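Local coordinates for NTP_transf_2 domain-containing protein (PDB 6WT9) that makes the second messenger 3',3'-c-di-GMP from two molecules of GTP as the signal-producing enzyme of a bacterial antiphage CBASS system, at residues I176-K181 against V187-A192. Residues are numbered along the deposited sequence; the frame is centred on the assembly and turned at random.
Sequences IKITNK and VDIVIA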
loop_
_atom_site.group_PDB
_atom_site.type_symbol
_atom_site.label_atom_id
_atom_site.label_comp_id
_atom_site.label_asym_id
_atom_site.label_seq_id
_atom_site.Cartn_x
_atom_site.Cartn_y
_atom_site.Cartn_z
ATOM N N ILE A 176 6.892 -15.163 6.989
ATOM C CA ILE A 176 6.451 -15.531 8.328
ATOM C C ILE A 176 5.538 -14.426 8.834
ATOM O O ILE A 176 5.872 -13.241 8.725
ATOM C CB ILE A 176 7.646 -15.730 9.278
ATOM C CG1 ILE A 176 8.647 -16.724 8.690
ATOM C CG2 ILE A 176 7.171 -16.197 10.648
ATOM C CD1 ILE A 176 9.887 -16.911 9.543
ATOM N N LYS A 177 4.388 -14.804 9.385
ATOM C CA LYS A 177 3.414 -13.846 9.894
ATOM C C LYS A 177 3.284 -14.028 11.398
ATOM O O LYS A 177 2.992 -15.133 11.869
ATOM C CB LYS A 177 2.055 -14.019 9.212
ATOM C CG LYS A 177 1.038 -12.955 9.595
ATOM C CD LYS A 177 -0.238 -13.077 8.780
ATOM C CE LYS A 177 -1.144 -11.874 8.994
ATOM N NZ LYS A 177 -0.494 -10.604 8.557
ATOM N N ILE A 178 3.500 -12.948 12.148
ATOM C CA ILE A 178 3.387 -12.975 13.598
ATOM C C ILE A 178 2.303 -11.996 14.022
ATOM O O ILE A 178 1.919 -11.087 13.281
ATOM C CB ILE A 178 4.722 -12.646 14.304
ATOM C CG1 ILE A 178 5.125 -11.185 14.072
ATOM C CG2 ILE A 178 5.819 -13.594 13.840
ATOM C CD1 ILE A 178 4.785 -10.249 15.229
ATOM N N THR A 179 1.817 -12.190 15.245
ATOM C CA THR A 179 0.837 -11.301 15.853
ATOM C C THR A 179 1.359 -10.873 17.215
ATOM O O THR A 179 1.574 -11.715 18.092
ATOM C CB THR A 179 -0.527 -11.982 15.994
ATOM O OG1 THR A 179 -1.055 -12.270 14.693
ATOM C CG2 THR A 179 -1.499 -11.082 16.747
ATOM N N ASN A 180 1.581 -9.574 17.381
ATOM C CA ASN A 180 1.914 -9.006 18.684
ATOM C C ASN A 180 0.604 -8.833 19.442
ATOM O O ASN A 180 -0.119 -7.855 19.239
ATOM C CB ASN A 180 2.656 -7.684 18.520
ATOM C CG ASN A 180 3.258 -7.179 19.823
ATOM O OD1 ASN A 180 2.634 -7.252 20.882
ATOM N ND2 ASN A 180 4.480 -6.663 19.748
ATOM N N LYS A 181 0.285 -9.796 20.311
ATOM C CA LYS A 181 -0.991 -9.757 21.018
ATOM C C LYS A 181 -1.067 -8.585 21.987
ATOM O O LYS A 181 -2.166 -8.112 22.299
ATOM C CB LYS A 181 -1.228 -11.074 21.758
ATOM C CG LYS A 181 -1.235 -12.297 20.857
ATOM C CD LYS A 181 -1.884 -13.491 21.541
ATOM C CE LYS A 181 -1.211 -13.812 22.865
ATOM N NZ LYS A 181 -1.838 -14.990 23.528
ATOM N N VAL A 187 2.776 -8.477 11.731
ATOM C CA VAL A 187 4.013 -8.213 11.003
ATOM C C VAL A 187 4.327 -9.428 10.142
ATOM O O VAL A 187 4.310 -10.564 10.630
ATOM C CB VAL A 187 5.194 -7.911 11.950
ATOM C CG1 VAL A 187 6.473 -7.684 11.154
ATOM C CG2 VAL A 187 4.891 -6.706 12.831
ATOM N N ASP A 188 4.607 -9.194 8.864
ATOM C CA ASP A 188 5.095 -10.233 7.968
ATOM C C ASP A 188 6.603 -10.090 7.813
ATOM O O ASP A 188 7.123 -8.975 7.704
ATOM C CB ASP A 188 4.413 -10.155 6.602
ATOM C CG ASP A 188 2.936 -10.504 6.666
ATOM O OD1 ASP A 188 2.413 -10.670 7.787
ATOM O OD2 ASP A 188 2.300 -10.617 5.596
ATOM N N ILE A 189 7.302 -11.222 7.810
ATOM C CA ILE A 189 8.759 -11.255 7.764
ATOM C C ILE A 189 9.172 -11.998 6.501
ATOM O O ILE A 189 8.811 -13.166 6.317
ATOM C CB ILE A 189 9.357 -11.920 9.015
ATOM C CG1 ILE A 189 9.023 -11.113 10.274
ATOM C CG2 ILE A 189 10.863 -12.079 8.869
ATOM C CD1 ILE A 189 7.729 -11.520 10.956
ATOM N N VAL A 190 9.935 -11.328 5.641
ATOM C CA VAL A 190 10.320 -11.855 4.337
ATOM C C VAL A 190 11.837 -11.978 4.282
ATOM O O VAL A 190 12.555 -11.050 4.670
ATOM C CB VAL A 190 9.798 -10.959 3.199
ATOM C CG1 VAL A 190 10.222 -11.508 1.849
ATOM C CG2 VAL A 190 8.285 -10.832 3.276
ATOM N N ILE A 191 12.318 -13.121 3.793
ATOM C CA ILE A 191 13.744 -13.408 3.673
ATOM C C ILE A 191 14.166 -13.156 2.233
ATOM O O ILE A 191 13.544 -13.676 1.299
ATOM C CB ILE A 191 14.052 -14.856 4.092
ATOM C CG1 ILE A 191 13.491 -15.145 5.486
ATOM C CG2 ILE A 191 15.546 -15.129 4.036
ATOM C CD1 ILE A 191 14.018 -14.225 6.565
ATOM N N ALA A 192 15.226 -12.371 2.044
ATOM C CA ALA A 192 15.655 -11.994 0.704
ATOM C C ALA A 192 17.154 -11.716 0.701
ATOM O O ALA A 192 17.819 -11.748 1.742
ATOM C CB ALA A 192 14.868 -10.777 0.201
#
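Ile176 and Ile178 pair through their backbones with Ile189 and Val187, four hydrogen bonds joining strands 176-180 and 185-194 as an antiparallel beta hairpin, the strand axes 4.6 Å apart at closest and 154° between their directions. The hairpin belongs to the mixed sheet of the nucleotidyltransferase domain, with strand 167-169 beyond the first strand and strand 98-104 beyond the second. Ile176 N gives its hydrogen to Ile189 O, and Ile176 O receives Ile189 N at 2.6 Å. In the next hydrogen-bonded pair Ile178 N donates to Val187 O, whereas the return bond from Val187 N to Ile178 O is longer, 3.2 Å. In the non-hydrogen-bonded pair between them, Lys177 and Asp188 approach to 4.4 Å between their CA atoms.

The isoleucines and Val187 line a buried apolar face packed on helices 54-71 and 147-164, where Val67 touches Ile178, Val187 and Ile189. Ile178 lies alongside Val187, its CG1 3.9 Å from Val187 CB; chi1 of 68° sets that branch between the backbone N and carbonyl carbon and leaves CG2 to meet Ile189 CD1 at 4.0 Å.

On the other face the partly exposed Lys177 and Asp188 form a salt bridge, Asp188 sitting beside Asp99 of strand 98-104 on this central sheet of the fold. The lysine chain runs extended to CE, then the bend at chi4 (62°) turns the amine toward the rim of the carboxylate, close to its plane; Asp186 is a second, weak and distant ionic partner. Lys177 NZ reaches Asp188 OD1 at 3.0 Å, using the oxygen's syn lone pair, while Lys177 CG rests 3.2 Å from that same Asp188 OD1.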